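Local coordinates for protein glutathione reductase (Bartonella henselae, PDB 3O0H) that probably catalyses the NADPH-dependent reduction of glutathione disulfide to glutathione, using a tightly bound FAD as its redox cofactor, at residues V52-E57 and V129-S134; D26-V31 and S154-L159. One frame throughout, in Å; residues are numbered along the deposited sequence.

In the fold
Both contacts join neighbouring strands of the five-stranded parallel sheet in the FAD-binding domain, a Rossmann-type fold; contact 2 also takes in the end of antiparallel strand 152-155. Across the sheet the strands run 130-132, 52-55, 27-32, 158-160, 321-323, so contact 1 pairs the first two and contact 2 the third and fourth, centres about 11 Å apart. Backbone bonds from Ala-53 to Leu-29 and Val-31 join them. Along the chain the order is 26-31, 52-57, 129-134, 154-159. Helix 36-47 packs on side chains from both. Contact 1 delivers residues to the adenosine half of FAD; contact 2 pairs the other side of central strand 27-32, which runs into what is probably the glycine-rich FAD-binding turn.

Contact 1: residues V52-E57 and V129-S134; sequences VAIAEE and VHIYES. With FAD (flavin-adenine dinucleotide), chain H.
Ile-54 sits between Val-129 and Ile-131: its CG2 methyl touches Val-129 CG1 at 3.6 Å and lies 3.9 Å from Ile-131 CG1. With CG1 anti to the backbone N (chi1 -171°), Ile-54 sends its longer branch away from the neighbouring strand. Beta-branched residues suit this face, where Ile-54 also meets Ala-42 and Leu-124 of helices 36-47 and 102-126. On the reverse face the small Ala-53 offers its CB to the ring edge of Tyr-132 (CE2, 3.6 Å), while His-130 brings CD2 over the centre of that ring.

The backbones form regular parallel pairing at the edge of a Rossmann-type sheet. His-130 bonds to both sides of Ala-53, accepting from Ile-54 N and donating to Val-52 O; Tyr-132 N donates to Ile-54 O (2.8 Å) and Tyr-132 O accepts from Glu-56 N.

Past the strand end, Glu-56 grips the adenosine ribose: the bend at chi2 (47°) turns its carboxylate to receive FAD O3B on OE1 (2.7 Å) and FAD O2B on OE2 (2.6 Å), and the Ser-34 and Tyr-58 amides hold it. Glu-57 lays CG and its carboxylate over one face of the adenine, CD 3.6 Å from FAD C5A, with OE1 salt-bridged to Arg-135.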
loop_
_atom_site.group_PDB
_atom_site.type_symbol
_atom_site.label_atom_id
_atom_site.label_comp_id
_atom_site.label_asym_id
_atom_site.label_seq_id
_atom_site.Cartn_x
_atom_site.Cartn_y
_atom_site.Cartn_z
ATOM N N VAL B 52 -38.977 -10.013 -3.061
ATOM C CA VAL B 52 -38.317 -9.204 -2.017
ATOM C C VAL B 52 -38.717 -7.746 -2.226
ATOM O O VAL B 52 -38.879 -7.295 -3.364
ATOM C CB VAL B 52 -36.772 -9.342 -2.138
ATOM C CG1 VAL B 52 -36.067 -8.492 -1.070
ATOM C CG2 VAL B 52 -36.318 -10.805 -2.114
ATOM N N ALA B 53 -38.882 -7.025 -1.138
ATOM C CA ALA B 53 -39.104 -5.581 -1.142
ATOM C C ALA B 53 -38.079 -4.957 -0.234
ATOM O O ALA B 53 -37.599 -5.603 0.700
ATOM C CB ALA B 53 -40.531 -5.229 -0.636
ATOM N N ILE B 54 -37.716 -3.711 -0.515
ATOM C CA ILE B 54 -36.805 -2.970 0.350
ATOM C C ILE B 54 -37.386 -1.555 0.514
ATOM O O ILE B 54 -37.864 -0.953 -0.465
ATOM C CB ILE B 54 -35.356 -2.945 -0.194
ATOM C CG1 ILE B 54 -34.363 -2.359 0.845
ATOM C CG2 ILE B 54 -35.305 -2.217 -1.602
ATOM C CD1 ILE B 54 -32.871 -2.738 0.584
ATOM N N ALA B 55 -37.346 -1.060 1.751
ATOM C CA ALA B 55 -37.781 0.296 2.049
ATOM C C ALA B 55 -36.550 1.111 2.320
ATOM O O ALA B 55 -35.691 0.687 3.105
ATOM C CB ALA B 55 -38.759 0.336 3.262
ATOM N N GLU B 56 -36.498 2.285 1.695
ATOM C CA GLU B 56 -35.449 3.293 1.937
ATOM C C GLU B 56 -36.059 4.669 2.079
ATOM O O GLU B 56 -36.691 5.197 1.138
ATOM C CB GLU B 56 -34.442 3.304 0.789
ATOM C CG GLU B 56 -33.312 4.314 0.943
ATOM C CD GLU B 56 -32.672 4.304 2.324
ATOM O OE1 GLU B 56 -32.100 3.259 2.728
ATOM O OE2 GLU B 56 -32.727 5.349 2.971
ATOM N N GLU B 57 -35.901 5.258 3.257
ATOM C CA GLU B 57 -36.525 6.543 3.550
ATOM C C GLU B 57 -35.744 7.741 3.016
ATOM O O GLU B 57 -36.294 8.852 2.954
ATOM C CB GLU B 57 -36.763 6.714 5.064
ATOM C CG GLU B 57 -35.478 6.796 5.916
ATOM C CD GLU B 57 -35.710 6.845 7.417
ATOM O OE1 GLU B 57 -36.854 6.915 7.894
ATOM O OE2 GLU B 57 -34.710 6.899 8.129
ATOM N N VAL B 129 -36.069 -6.783 -7.026
ATOM C CA VAL B 129 -36.477 -6.273 -5.728
ATOM C C VAL B 129 -37.339 -5.019 -5.919
ATOM O O VAL B 129 -36.927 -4.114 -6.666
ATOM C CB VAL B 129 -35.234 -5.918 -4.897
ATOM C CG1 VAL B 129 -35.636 -5.271 -3.534
ATOM C CG2 VAL B 129 -34.387 -7.177 -4.705
ATOM N N HIS B 130 -38.510 -4.946 -5.272
ATOM C CA HIS B 130 -39.320 -3.740 -5.348
ATOM C C HIS B 130 -38.864 -2.711 -4.308
ATOM O O HIS B 130 -38.810 -3.038 -3.132
ATOM C CB HIS B 130 -40.801 -3.989 -5.169
ATOM C CG HIS B 130 -41.617 -2.760 -5.461
ATOM N ND1 HIS B 130 -41.925 -2.366 -6.745
ATOM C CD2 HIS B 130 -42.111 -1.796 -4.646
ATOM C CE1 HIS B 130 -42.600 -1.227 -6.709
ATOM N NE2 HIS B 130 -42.717 -0.855 -5.443
ATOM N N ILE B 131 -38.527 -1.497 -4.773
ATOM C CA ILE B 131 -38.010 -0.412 -3.931
ATOM C C ILE B 131 -39.172 0.485 -3.519
ATOM O O ILE B 131 -39.816 1.097 -4.376
ATOM C CB ILE B 131 -36.952 0.457 -4.658
ATOM C CG1 ILE B 131 -35.688 -0.360 -4.978
ATOM C CG2 ILE B 131 -36.521 1.654 -3.799
ATOM C CD1 ILE B 131 -34.730 0.347 -5.914
ATOM N N TYR B 132 -39.448 0.533 -2.211
ATOM C CA TYR B 132 -40.415 1.470 -1.661
ATOM C C TYR B 132 -39.666 2.687 -1.124
ATOM O O TYR B 132 -38.885 2.574 -0.146
ATOM C CB TYR B 132 -41.210 0.800 -0.527
ATOM C CG TYR B 132 -42.181 -0.257 -1.009
ATOM C CD1 TYR B 132 -43.329 0.091 -1.721
ATOM C CD2 TYR B 132 -41.973 -1.600 -0.734
ATOM C CE1 TYR B 132 -44.238 -0.880 -2.146
ATOM C CE2 TYR B 132 -42.890 -2.596 -1.152
ATOM C CZ TYR B 132 -44.013 -2.231 -1.876
ATOM O OH TYR B 132 -44.899 -3.217 -2.316
ATOM N N GLU B 133 -39.913 3.852 -1.718
ATOM C CA GLU B 133 -39.195 5.067 -1.318
ATOM C C GLU B 133 -39.961 5.744 -0.159
ATOM O O GLU B 133 -40.647 6.771 -0.312
ATOM C CB GLU B 133 -39.017 5.977 -2.530
ATOM C CG GLU B 133 -38.134 5.310 -3.630
ATOM C CD GLU B 133 -37.839 6.262 -4.775
ATOM O OE1 GLU B 133 -38.740 7.011 -5.157
ATOM O OE2 GLU B 133 -36.690 6.302 -5.246
ATOM N N SER B 134 -39.850 5.118 1.004
ATOM C CA SER B 134 -40.551 5.537 2.203
ATOM C C SER B 134 -39.902 4.898 3.401
ATOM O O SER B 134 -39.286 3.842 3.303
ATOM C CB SER B 134 -42.006 5.081 2.129
ATOM O OG SER B 134 -42.769 5.486 3.249
HETATM P PA FAD H . -26.655 2.104 6.759
HETATM O O1A FAD H . -26.537 3.305 7.648
HETATM O O2A FAD H . -25.651 2.061 5.640
HETATM O O5B FAD H . -28.118 1.944 6.137
HETATM C C5B FAD H . -29.314 2.110 6.869
HETATM C C4B FAD H . -30.323 2.652 5.877
HETATM O O4B FAD H . -31.646 2.536 6.379
HETATM C C3B FAD H . -30.122 4.122 5.529
HETATM O O3B FAD H . -30.070 4.290 4.109
HETATM C C2B FAD H . -31.340 4.819 6.106
HETATM O O2B FAD H . -31.742 5.897 5.295
HETATM C C1B FAD H . -32.390 3.760 6.086
HETATM N N9A FAD H . -33.428 3.688 7.127
HETATM C C8A FAD H . -33.264 3.725 8.480
HETATM N N7A FAD H . -34.451 3.478 9.056
HETATM C C5A FAD H . -35.361 3.280 8.056
HETATM C C6A FAD H . -36.683 2.920 8.051
HETATM N N6A FAD H . -37.395 2.754 9.176
HETATM N N1A FAD H . -37.326 2.759 6.848
HETATM C C2A FAD H . -36.624 2.915 5.677
HETATM N N3A FAD H . -35.307 3.236 5.676
HETATM C C4A FAD H . -34.700 3.365 6.864
HETATM N N1 FAD H . -17.343 2.516 7.827
HETATM C C2 FAD H . -16.224 1.925 7.277
HETATM O O2 FAD H . -16.092 0.678 7.188
HETATM N N3 FAD H . -15.239 2.703 6.810
HETATM C C4 FAD H . -15.306 4.086 6.820
HETATM O O4 FAD H . -14.358 4.706 6.323
HETATM C C4X FAD H . -16.434 4.693 7.374
HETATM N N5 FAD H . -16.574 6.054 7.401
HETATM C C5X FAD H . -17.745 6.596 7.930
HETATM C C6 FAD H . -17.858 7.975 7.963
HETATM C C7 FAD H . -19.005 8.575 8.465
HETATM C C7M FAD H . -19.086 10.092 8.465
HETATM C C8 FAD H . -20.043 7.790 8.929
HETATM C C8M FAD H . -21.288 8.420 9.518
HETATM C C9 FAD H . -19.925 6.406 8.923
HETATM C C9A FAD H . -18.765 5.804 8.425
HETATM N N10 FAD H . -18.603 4.430 8.387
HETATM C C10 FAD H . -17.465 3.883 7.850
HETATM C "C1'" FAD H . -19.631 3.503 8.905
HETATM C "C2'" FAD H . -20.538 2.935 7.842
HETATM O "O2'" FAD H . -21.224 4.003 7.217
HETATM C "C3'" FAD H . -21.519 2.010 8.513
HETATM O "O3'" FAD H . -20.905 1.078 9.384
HETATM C "C4'" FAD H . -22.400 1.341 7.481
HETATM O "O4'" FAD H . -23.031 2.357 6.696
HETATM C "C5'" FAD H . -23.478 0.497 8.150
HETATM O "O5'" FAD H . -24.271 -0.190 7.157
HETATM P P FAD H . -25.788 -0.516 7.571
HETATM O O1P FAD H . -26.425 -1.380 6.506
HETATM O O2P FAD H . -25.815 -1.126 8.955
HETATM O O3P FAD H . -26.563 0.853 7.759
#

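Contact 2: residues D26-V31 and S154-L159; sequences DFDLFV and SAEKIL
Phe-30 and Ala-155 meet CB to CB at 3.6 Å, the small alanine permitting it. With Phe-30 CG set opposite its backbone N (chi1 -167°), the ring swings away from Ala-155, to the side chains of Ala-53 and Ala-55. On the other face Val-31 lies beside Leu-159, and Leu-29 CD1 meets only the first methylene of Lys-157 (CB, 3.9 Å), the side chains crossing at about a right angle.

Parallel backbone bonds join Phe-27 to Ser-154 O and Glu-156 N, and Phe-30 to Lys-157 O and Leu-159 N. Both segments turn a corner, at Asp-28 and at Glu-156 and Lys-157, where the second leaves the antiparallel sheet of strand 152-155 for the Rossmann-type sheet. Here Lys-157 N reaches Asp-28 O from 38° out of the carbonyl plane.

At the outer end, Ser-154 N donates to Asp-26 OD2 (2.8 Å) on its anti side, 34° out of the carboxylate plane, and Asp-26 N to Ser-154 OG (2.9 Å).

At the corner one water donates to Asp-28 O and accepts from Lys-157 NZ (2.9 Å). Asp-28 OD1 stands 4.2 Å from Glu-156 OE1, a likely repulsion that Lys-157 probably tempers at Glu-156 and Arg-51 N, bound to OD2, at Asp-28.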
loop_
_atom_site.group_PDB
_atom_site.type_symbol
_atom_site.label_atom_id
_atom_site.label_comp_id
_atom_site.label_asym_id
_atom_site.label_seq_id
_atom_site.Cartn_x
_atom_site.Cartn_y
_atom_site.Cartn_z
ATOM N N ASP B 26 -47.382 -10.656 1.062
ATOM C CA ASP B 26 -47.099 -9.889 -0.135
ATOM C C ASP B 26 -45.683 -10.175 -0.637
ATOM O O ASP B 26 -45.464 -10.209 -1.828
ATOM C CB ASP B 26 -47.239 -8.367 0.086
ATOM C CG ASP B 26 -48.643 -7.937 0.453
ATOM O OD1 ASP B 26 -49.614 -8.483 -0.108
ATOM O OD2 ASP B 26 -48.746 -7.067 1.338
ATOM N N PHE B 27 -44.733 -10.401 0.261
ATOM C CA PHE B 27 -43.335 -10.678 -0.121
ATOM C C PHE B 27 -42.750 -11.797 0.730
ATOM O O PHE B 27 -43.167 -11.990 1.862
ATOM C CB PHE B 27 -42.443 -9.429 0.030
ATOM C CG PHE B 27 -42.805 -8.337 -0.859
ATOM C CD1 PHE B 27 -42.270 -8.257 -2.139
ATOM C CD2 PHE B 27 -43.712 -7.362 -0.440
ATOM C CE1 PHE B 27 -42.624 -7.197 -3.002
ATOM C CE2 PHE B 27 -44.106 -6.325 -1.323
ATOM C CZ PHE B 27 -43.568 -6.244 -2.583
ATOM N N ASP B 28 -41.760 -12.505 0.177
ATOM C CA ASP B 28 -41.025 -13.537 0.930
ATOM C C ASP B 28 -40.119 -12.878 1.983
ATOM O O ASP B 28 -39.927 -13.405 3.100
ATOM C CB ASP B 28 -40.156 -14.406 0.014
ATOM C CG ASP B 28 -40.960 -15.201 -1.008
ATOM O OD1 ASP B 28 -42.010 -15.755 -0.641
ATOM O OD2 ASP B 28 -40.510 -15.245 -2.174
ATOM N N LEU B 29 -39.596 -11.709 1.613
ATOM C CA LEU B 29 -38.680 -10.947 2.430
ATOM C C LEU B 29 -38.887 -9.465 2.197
ATOM O O LEU B 29 -38.904 -8.986 1.034
ATOM C CB LEU B 29 -37.241 -11.293 2.056
ATOM C CG LEU B 29 -36.147 -10.504 2.776
ATOM C CD1 LEU B 29 -36.134 -10.844 4.258
ATOM C CD2 LEU B 29 -34.808 -10.827 2.120
ATOM N N PHE B 30 -38.985 -8.739 3.303
ATOM C CA PHE B 30 -39.038 -7.268 3.325
ATOM C C PHE B 30 -37.835 -6.790 4.104
ATOM O O PHE B 30 -37.682 -7.101 5.305
ATOM C CB PHE B 30 -40.316 -6.759 3.995
ATOM C CG PHE B 30 -40.598 -5.298 3.790
ATOM C CD1 PHE B 30 -39.858 -4.336 4.451
ATOM C CD2 PHE B 30 -41.642 -4.887 2.950
ATOM C CE1 PHE B 30 -40.152 -2.955 4.314
ATOM C CE2 PHE B 30 -41.922 -3.565 2.780
ATOM C CZ PHE B 30 -41.171 -2.565 3.479
ATOM N N VAL B 31 -37.029 -5.965 3.444
ATOM C CA VAL B 31 -35.807 -5.426 4.057
ATOM C C VAL B 31 -36.040 -3.963 4.416
ATOM O O VAL B 31 -36.451 -3.178 3.561
ATOM C CB VAL B 31 -34.613 -5.589 3.147
ATOM C CG1 VAL B 31 -33.303 -5.014 3.802
ATOM C CG2 VAL B 31 -34.437 -7.071 2.786
ATOM N N SER B 154 -47.290 -6.899 3.756
ATOM C CA SER B 154 -46.952 -8.036 4.586
ATOM C C SER B 154 -45.781 -8.827 4.033
ATOM O O SER B 154 -45.531 -8.835 2.824
ATOM C CB SER B 154 -48.141 -8.972 4.757
ATOM O OG SER B 154 -48.419 -9.612 3.518
ATOM N N ALA B 155 -45.114 -9.548 4.920
ATOM C CA ALA B 155 -43.937 -10.319 4.542
ATOM C C ALA B 155 -43.712 -11.502 5.449
ATOM O O ALA B 155 -43.952 -11.443 6.663
ATOM C CB ALA B 155 -42.668 -9.419 4.514
ATOM N N GLU B 156 -43.225 -12.574 4.849
ATOM C CA GLU B 156 -42.956 -13.772 5.595
ATOM C C GLU B 156 -41.779 -13.598 6.504
ATOM O O GLU B 156 -41.830 -14.055 7.630
ATOM C CB GLU B 156 -42.675 -14.963 4.656
ATOM C CG GLU B 156 -42.495 -16.279 5.396
ATOM C CD GLU B 156 -42.495 -17.491 4.449
ATOM O OE1 GLU B 156 -42.468 -17.323 3.190
ATOM O OE2 GLU B 156 -42.537 -18.628 4.977
ATOM N N LYS B 157 -40.706 -13.031 5.960
ATOM C CA LYS B 157 -39.458 -12.785 6.654
ATOM C C LYS B 157 -39.214 -11.293 6.597
ATOM O O LYS B 157 -39.529 -10.652 5.605
ATOM C CB LYS B 157 -38.291 -13.511 6.008
ATOM C CG LYS B 157 -38.313 -15.023 6.156
ATOM C CD LYS B 157 -37.138 -15.673 5.380
ATOM C CE LYS B 157 -37.116 -17.191 5.466
ATOM N NZ LYS B 157 -38.380 -17.842 5.150
ATOM N N ILE B 158 -38.687 -10.747 7.673
ATOM C CA ILE B 158 -38.338 -9.306 7.717
ATOM C C ILE B 158 -36.896 -9.128 8.199
ATOM O O ILE B 158 -36.507 -9.748 9.203
ATOM C CB ILE B 158 -39.334 -8.497 8.591
ATOM C CG1 ILE B 158 -40.756 -8.548 8.008
ATOM C CG2 ILE B 158 -38.941 -7.035 8.692
ATOM C CD1 ILE B 158 -41.769 -8.239 9.007
ATOM N N LEU B 159 -36.137 -8.276 7.480
ATOM C CA LEU B 159 -34.751 -7.957 7.812
ATOM C C LEU B 159 -34.631 -6.494 8.231
ATOM O O LEU B 159 -34.944 -5.595 7.460
ATOM C CB LEU B 159 -33.805 -8.212 6.620
ATOM C CG LEU B 159 -32.337 -7.885 6.881
ATOM C CD1 LEU B 159 -31.795 -8.774 8.073
ATOM C CD2 LEU B 159 -31.491 -8.059 5.625
HETATM O O HOH W 1 -39.369 -16.130 3.016
#